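Long-range contact in oxidoreductase (Azotobacter vinelandii, PDB 7D5M), which binds NAD+ and is probably a dehydrogenase of the Gfo/Idh/MocA family, related to inositol dehydrogenases: residues A[191-203]-A[230-244]. Numbering follows the deposited sequence.
Sequences RVDPRLAGPSYVL and RQSFVKSRAPLEDNA. With NAD (nicotinamide-adenine-dinucleotide), chain B.
Glu241 turns its carboxylate onto the first turn of helix 202-217, where backbone N-H groups lack helical partners. Leu203 N donates to Glu241 OE2 at 2.8 Å in a nearly straight bond (172°), while Tyr201 N and Ser200 OG, the latter bonded chiefly to Gly204 N, add weak bonds to the carboxylate. Val202 N instead takes the backbone O of Glu241 at 3.1 Å. The bend at chi2 (-66°) folds the glutamate chain back to reach these groups.

Arg230 NH1 forms a salt bridge with Glu241 OE1 (2.8 Å). The same NH1 donates to Pro199 O (3.1 Å), in the carbonyl plane, and a water links that oxygen to Arg230 NH2, which also pairs with Asp381. Without this carboxylate, as with an alanine here, Leu203 N would probably lose its acceptor and Arg230 one of its charge partners.

Apolar packing centres on Leu240, whose branched end suits backbone and ring: CD1 touches Pro194 CG at 3.7 Å, and CD2 lies over the Val192 carbonyl carbon. Val192 CG1 rests on the aliphatic part of Arg237, 3.8 Å from its CG; Leu203 CD2 meets Ala244 CB. Arg191 points away, pairs with Asp205 and grips NAD O1N through NH1 and NH2.

The buried Glu241 carboxylate, facing a helix N-terminus and an arginine, is probably stabilised as an anion, tying this helix to the connection between strands 223-231 and 243-250.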
loop_
_atom_site.group_PDB
_atom_site.type_symbol
_atom_site.label_atom_id
_atom_site.label_comp_id
_atom_site.label_asym_id
_atom_site.label_seq_id
_atom_site.Cartn_x
_atom_site.Cartn_y
_atom_site.Cartn_z
ATOM N N ARG A 191 14.579 21.476 -22.426
ATOM C CA ARG A 191 15.201 20.210 -21.943
ATOM C C ARG A 191 15.416 19.213 -23.092
ATOM O O ARG A 191 16.246 18.291 -22.912
ATOM C CB ARG A 191 14.348 19.557 -20.850
ATOM C CG ARG A 191 14.582 20.120 -19.454
ATOM C CD ARG A 191 13.596 19.524 -18.472
ATOM N NE ARG A 191 13.866 19.834 -17.069
ATOM C CZ ARG A 191 13.513 20.959 -16.449
ATOM N NH1 ARG A 191 12.905 21.933 -17.109
ATOM N NH2 ARG A 191 13.790 21.111 -15.163
ATOM N N VAL A 192 14.694 19.337 -24.212
ATOM C CA VAL A 192 14.874 18.410 -25.373
ATOM C C VAL A 192 15.625 19.124 -26.509
ATOM O O VAL A 192 15.607 18.600 -27.651
ATOM C CB VAL A 192 13.536 17.803 -25.841
ATOM C CG1 VAL A 192 12.827 17.076 -24.703
ATOM C CG2 VAL A 192 12.623 18.831 -26.488
ATOM N N ASP A 193 16.310 20.235 -26.206
ATOM C CA ASP A 193 17.184 20.972 -27.162
ATOM C C ASP A 193 18.643 20.782 -26.737
ATOM O O ASP A 193 19.070 21.287 -25.693
ATOM C CB ASP A 193 16.752 22.440 -27.244
ATOM C CG ASP A 193 17.454 23.250 -28.323
ATOM O OD1 ASP A 193 18.538 22.821 -28.778
ATOM O OD2 ASP A 193 16.907 24.309 -28.701
ATOM N N PRO A 194 19.468 20.042 -27.518
ATOM C CA PRO A 194 20.849 19.767 -27.115
ATOM C C PRO A 194 21.677 21.050 -26.942
ATOM O O PRO A 194 22.539 21.059 -26.077
ATOM C CB PRO A 194 21.444 18.892 -28.234
ATOM C CG PRO A 194 20.268 18.481 -29.111
ATOM C CD PRO A 194 19.131 19.439 -28.819
ATOM N N ARG A 195 21.381 22.090 -27.731
ATOM C CA ARG A 195 22.055 23.419 -27.670
ATOM C C ARG A 195 21.899 24.018 -26.260
ATOM O O ARG A 195 22.882 24.594 -25.753
ATOM C CB ARG A 195 21.479 24.374 -28.726
ATOM C CG ARG A 195 21.648 23.913 -30.169
ATOM C CD ARG A 195 21.039 24.909 -31.143
ATOM N NE ARG A 195 21.755 26.184 -31.187
ATOM C CZ ARG A 195 21.348 27.274 -31.846
ATOM N NH1 ARG A 195 20.210 27.267 -32.523
ATOM N NH2 ARG A 195 22.083 28.375 -31.824
ATOM N N LEU A 196 20.715 23.871 -25.652
ATOM C CA LEU A 196 20.328 24.534 -24.375
ATOM C C LEU A 196 20.416 23.553 -23.201
ATOM O O LEU A 196 20.654 24.029 -22.068
ATOM C CB LEU A 196 18.894 25.067 -24.487
ATOM C CG LEU A 196 18.621 26.059 -25.618
ATOM C CD1 LEU A 196 17.139 26.403 -25.666
ATOM C CD2 LEU A 196 19.454 27.323 -25.466
ATOM N N ALA A 197 20.161 22.261 -23.443
ATOM C CA ALA A 197 20.065 21.192 -22.415
ATOM C C ALA A 197 21.382 20.416 -22.320
ATOM O O ALA A 197 21.759 20.047 -21.176
ATOM C CB ALA A 197 18.920 20.261 -22.734
ATOM N N GLY A 198 22.032 20.163 -23.463
ATOM C CA GLY A 198 23.313 19.438 -23.551
ATOM C C GLY A 198 23.146 18.058 -24.183
ATOM O O GLY A 198 22.293 17.869 -25.048
ATOM N N PRO A 199 23.983 17.073 -23.786
ATOM C CA PRO A 199 24.071 15.783 -24.475
ATOM C C PRO A 199 22.987 14.752 -24.128
ATOM O O PRO A 199 22.902 13.717 -24.784
ATOM C CB PRO A 199 25.432 15.227 -24.020
ATOM C CG PRO A 199 25.706 15.879 -22.682
ATOM C CD PRO A 199 24.959 17.194 -22.693
ATOM N N SER A 200 22.192 15.019 -23.097
ATOM C CA SER A 200 21.166 14.050 -22.648
ATOM C C SER A 200 19.917 14.782 -22.181
ATOM O O SER A 200 19.993 15.989 -21.853
ATOM C CB SER A 200 21.732 13.135 -21.597
ATOM O OG SER A 200 21.283 13.488 -20.306
ATOM N N TYR A 201 18.791 14.075 -22.153
ATOM C CA TYR A 201 17.577 14.568 -21.468
ATOM C C TYR A 201 17.444 13.802 -20.142
ATOM O O TYR A 201 17.988 14.297 -19.142
ATOM C CB TYR A 201 16.348 14.560 -22.384
ATOM C CG TYR A 201 15.077 14.793 -21.609
ATOM C CD1 TYR A 201 15.084 15.588 -20.472
ATOM C CD2 TYR A 201 13.881 14.198 -21.975
ATOM C CE1 TYR A 201 13.939 15.782 -19.720
ATOM C CE2 TYR A 201 12.721 14.400 -21.244
ATOM C CZ TYR A 201 12.752 15.191 -20.111
ATOM O OH TYR A 201 11.621 15.366 -19.360
ATOM N N VAL A 202 16.783 12.640 -20.103
ATOM C CA VAL A 202 16.387 12.035 -18.791
ATOM C C VAL A 202 17.597 11.552 -17.974
ATOM O O VAL A 202 17.475 11.540 -16.736
ATOM C CB VAL A 202 15.311 10.938 -18.917
ATOM C CG1 VAL A 202 13.994 11.541 -19.384
ATOM C CG2 VAL A 202 15.742 9.760 -19.773
ATOM N N LEU A 203 18.716 11.147 -18.582
ATOM C CA LEU A 203 19.899 10.697 -17.793
ATOM C C LEU A 203 20.298 11.825 -16.839
ATOM O O LEU A 203 20.422 11.585 -15.617
ATOM C CB LEU A 203 21.046 10.347 -18.742
ATOM C CG LEU A 203 20.871 9.040 -19.512
ATOM C CD1 LEU A 203 21.821 8.997 -20.704
ATOM C CD2 LEU A 203 21.070 7.839 -18.609
ATOM N N ARG A 230 19.737 3.792 -24.554
ATOM C CA ARG A 230 18.802 4.933 -24.435
ATOM C C ARG A 230 17.929 5.030 -25.683
ATOM O O ARG A 230 18.383 4.654 -26.788
ATOM C CB ARG A 230 19.560 6.226 -24.128
ATOM C CG ARG A 230 20.223 6.890 -25.328
ATOM C CD ARG A 230 21.008 8.124 -24.907
ATOM N NE ARG A 230 21.811 8.692 -25.986
ATOM C CZ ARG A 230 22.158 9.976 -26.109
ATOM N NH1 ARG A 230 21.734 10.890 -25.247
ATOM N NH2 ARG A 230 22.927 10.347 -27.124
ATOM N N GLN A 231 16.712 5.531 -25.486
ATOM C CA GLN A 231 15.679 5.626 -26.541
ATOM C C GLN A 231 15.069 7.024 -26.537
ATOM O O GLN A 231 14.983 7.662 -25.465
ATOM C CB GLN A 231 14.595 4.566 -26.335
ATOM C CG GLN A 231 15.135 3.149 -26.202
ATOM C CD GLN A 231 15.655 2.838 -24.820
ATOM O OE1 GLN A 231 15.059 3.226 -23.818
ATOM N NE2 GLN A 231 16.756 2.103 -24.761
ATOM N N SER A 232 14.645 7.472 -27.716
ATOM C CA SER A 232 13.755 8.635 -27.912
ATOM C C SER A 232 12.411 8.087 -28.396
ATOM O O SER A 232 12.252 7.861 -29.615
ATOM C CB SER A 232 14.359 9.640 -28.870
ATOM O OG SER A 232 15.715 9.914 -28.539
ATOM N N PHE A 233 11.502 7.773 -27.469
ATOM C CA PHE A 233 10.173 7.207 -27.819
ATOM C C PHE A 233 9.325 8.288 -28.489
ATOM O O PHE A 233 8.591 7.976 -29.442
ATOM C CB PHE A 233 9.514 6.568 -26.601
ATOM C CG PHE A 233 10.069 5.206 -26.269
ATOM C CD1 PHE A 233 9.846 4.121 -27.110
ATOM C CD2 PHE A 233 10.818 5.004 -25.123
ATOM C CE1 PHE A 233 10.357 2.870 -26.805
ATOM C CE2 PHE A 233 11.345 3.753 -24.829
ATOM C CZ PHE A 233 11.105 2.684 -25.664
ATOM N N VAL A 234 9.419 9.526 -28.004
ATOM C CA VAL A 234 8.928 10.713 -28.757
ATOM C C VAL A 234 10.046 11.070 -29.738
ATOM O O VAL A 234 11.055 11.650 -29.324
ATOM C CB VAL A 234 8.512 11.864 -27.834
ATOM C CG1 VAL A 234 8.085 13.088 -28.628
ATOM C CG2 VAL A 234 7.403 11.425 -26.898
ATOM N N LYS A 235 9.889 10.627 -30.983
ATOM C CA LYS A 235 10.977 10.537 -31.993
ATOM C C LYS A 235 11.653 11.896 -32.197
ATOM O O LYS A 235 12.885 11.901 -32.412
ATOM C CB LYS A 235 10.410 10.036 -33.322
ATOM C CG LYS A 235 9.737 8.678 -33.254
ATOM C CD LYS A 235 10.718 7.552 -33.050
ATOM C CE LYS A 235 10.222 6.200 -33.535
ATOM N NZ LYS A 235 9.297 6.298 -34.690
ATOM N N SER A 236 10.884 12.988 -32.106
ATOM C CA SER A 236 11.337 14.385 -32.350
ATOM C C SER A 236 12.415 14.805 -31.338
ATOM O O SER A 236 13.105 15.810 -31.596
ATOM C CB SER A 236 10.169 15.341 -32.318
ATOM O OG SER A 236 9.546 15.339 -31.043
ATOM N N ARG A 237 12.563 14.085 -30.220
ATOM C CA ARG A 237 13.563 14.426 -29.170
ATOM C C ARG A 237 14.963 13.947 -29.568
ATOM O O ARG A 237 15.943 14.505 -29.041
ATOM C CB ARG A 237 13.148 13.831 -27.824
ATOM C CG ARG A 237 11.848 14.415 -27.296
ATOM C CD ARG A 237 11.346 13.752 -26.027
ATOM N NE ARG A 237 10.082 14.359 -25.651
ATOM C CZ ARG A 237 9.126 13.794 -24.913
ATOM N NH1 ARG A 237 9.269 12.569 -24.426
ATOM N NH2 ARG A 237 8.014 14.468 -24.679
ATOM N N ALA A 238 15.069 12.960 -30.463
ATOM C CA ALA A 238 16.357 12.384 -30.904
ATOM C C ALA A 238 17.300 13.522 -31.291
ATOM O O ALA A 238 16.875 14.459 -31.959
ATOM C CB ALA A 238 16.141 11.423 -32.049
ATOM N N PRO A 239 18.594 13.480 -30.904
ATOM C CA PRO A 239 19.190 12.331 -30.210
ATOM C C PRO A 239 19.026 12.254 -28.679
ATOM O O PRO A 239 19.578 11.328 -28.088
ATOM C CB PRO A 239 20.682 12.542 -30.514
ATOM C CG PRO A 239 20.823 14.039 -30.472
ATOM C CD PRO A 239 19.584 14.537 -31.186
ATOM N N LEU A 240 18.304 13.202 -28.066
ATOM C CA LEU A 240 18.118 13.240 -26.592
ATOM C C LEU A 240 17.089 12.173 -26.211
ATOM O O LEU A 240 16.054 12.059 -26.898
ATOM C CB LEU A 240 17.703 14.639 -26.131
ATOM C CG LEU A 240 18.861 15.605 -25.861
ATOM C CD1 LEU A 240 19.905 15.540 -26.951
ATOM C CD2 LEU A 240 18.362 17.029 -25.674
ATOM N N GLU A 241 17.411 11.408 -25.173
ATOM C CA GLU A 241 16.653 10.214 -24.725
ATOM C C GLU A 241 15.555 10.610 -23.730
ATOM O O GLU A 241 15.824 11.416 -22.826
ATOM C CB GLU A 241 17.623 9.178 -24.146
ATOM C CG GLU A 241 18.128 9.443 -22.730
ATOM C CD GLU A 241 19.012 10.659 -22.517
ATOM O OE1 GLU A 241 19.611 11.152 -23.496
ATOM O OE2 GLU A 241 19.104 11.111 -21.364
ATOM N N ASP A 242 14.369 10.004 -23.854
ATOM C CA ASP A 242 13.287 10.142 -22.845
ATOM C C ASP A 242 13.159 8.847 -22.040
ATOM O O ASP A 242 12.258 8.773 -21.183
ATOM C CB ASP A 242 11.968 10.593 -23.475
ATOM C CG ASP A 242 11.522 9.787 -24.682
ATOM O OD1 ASP A 242 12.002 8.653 -24.854
ATOM O OD2 ASP A 242 10.690 10.308 -25.439
ATOM N N ASN A 243 14.058 7.893 -22.273
ATOM C CA ASN A 243 14.110 6.616 -21.523
ATOM C C ASN A 243 15.531 6.081 -21.600
ATOM O O ASN A 243 16.144 6.208 -22.676
ATOM C CB ASN A 243 13.109 5.616 -22.095
ATOM C CG ASN A 243 12.880 4.460 -21.151
ATOM O OD1 ASN A 243 12.257 4.639 -20.107
ATOM N ND2 ASN A 243 13.396 3.289 -21.497
ATOM N N ALA A 244 16.048 5.506 -20.522
ATOM C CA ALA A 244 17.388 4.895 -20.555
ATOM C C ALA A 244 17.537 3.827 -19.475
ATOM O O ALA A 244 16.916 3.935 -18.388
ATOM C CB ALA A 244 18.433 5.969 -20.431
HETATM P PA NAD B . 12.359 27.037 -16.249
HETATM O O1A NAD B . 12.485 27.169 -17.735
HETATM O O2A NAD B . 11.053 26.659 -15.626
HETATM O O5B NAD B . 12.886 28.396 -15.572
HETATM C C5B NAD B . 14.004 29.162 -16.118
HETATM C C4B NAD B . 14.023 30.504 -15.427
HETATM O O4B NAD B . 15.299 31.161 -15.640
HETATM C C3B NAD B . 12.970 31.506 -15.919
HETATM O O3B NAD B . 12.552 32.328 -14.840
HETATM C C2B NAD B . 13.753 32.291 -16.977
HETATM O O2B NAD B . 13.225 33.563 -17.277
HETATM C C1B NAD B . 15.085 32.417 -16.251
HETATM N N9A NAD B . 16.231 32.687 -17.107
HETATM C C8A NAD B . 16.548 32.039 -18.272
HETATM N N7A NAD B . 17.679 32.441 -18.795
HETATM C C5A NAD B . 18.149 33.398 -17.911
HETATM C C6A NAD B . 19.319 34.183 -17.907
HETATM N N6A NAD B . 20.270 34.101 -18.841
HETATM N N1A NAD B . 19.492 35.036 -16.867
HETATM C C2A NAD B . 18.532 35.105 -15.931
HETATM N N3A NAD B . 17.400 34.406 -15.824
HETATM C C4A NAD B . 17.265 33.559 -16.860
HETATM O O3 NAD B . 13.446 25.965 -15.714
HETATM P PN NAD B . 13.412 25.051 -14.374
HETATM O O1N NAD B . 12.606 23.808 -14.631
HETATM O O2N NAD B . 13.041 25.919 -13.210
HETATM O O5D NAD B . 14.943 24.595 -14.252
HETATM C C5D NAD B . 16.002 25.540 -14.084
HETATM C C4D NAD B . 17.202 24.753 -13.635
HETATM O O4D NAD B . 16.856 24.026 -12.428
HETATM C C3D NAD B . 17.669 23.690 -14.637
HETATM O O3D NAD B . 19.081 23.581 -14.587
HETATM C C2D NAD B . 16.983 22.414 -14.135
HETATM O O2D NAD B . 17.669 21.227 -14.504
HETATM C C1D NAD B . 17.060 22.633 -12.623
HETATM N N1N NAD B . 16.029 21.893 -11.832
HETATM C C2N NAD B . 16.433 21.124 -10.762
HETATM C C3N NAD B . 15.506 20.378 -10.032
HETATM C C7N NAD B . 16.002 19.689 -8.779
HETATM O O7N NAD B . 17.101 20.014 -8.316
HETATM N N7N NAD B . 15.208 18.784 -8.216
HETATM C C4N NAD B . 14.181 20.322 -10.479
HETATM C C5N NAD B . 13.794 21.093 -11.574
HETATM C C6N NAD B . 14.697 21.973 -12.128
HETATM O O HOH W 1 16.918 16.939 -29.506
HETATM O O HOH W 2 23.614 13.239 -27.299
#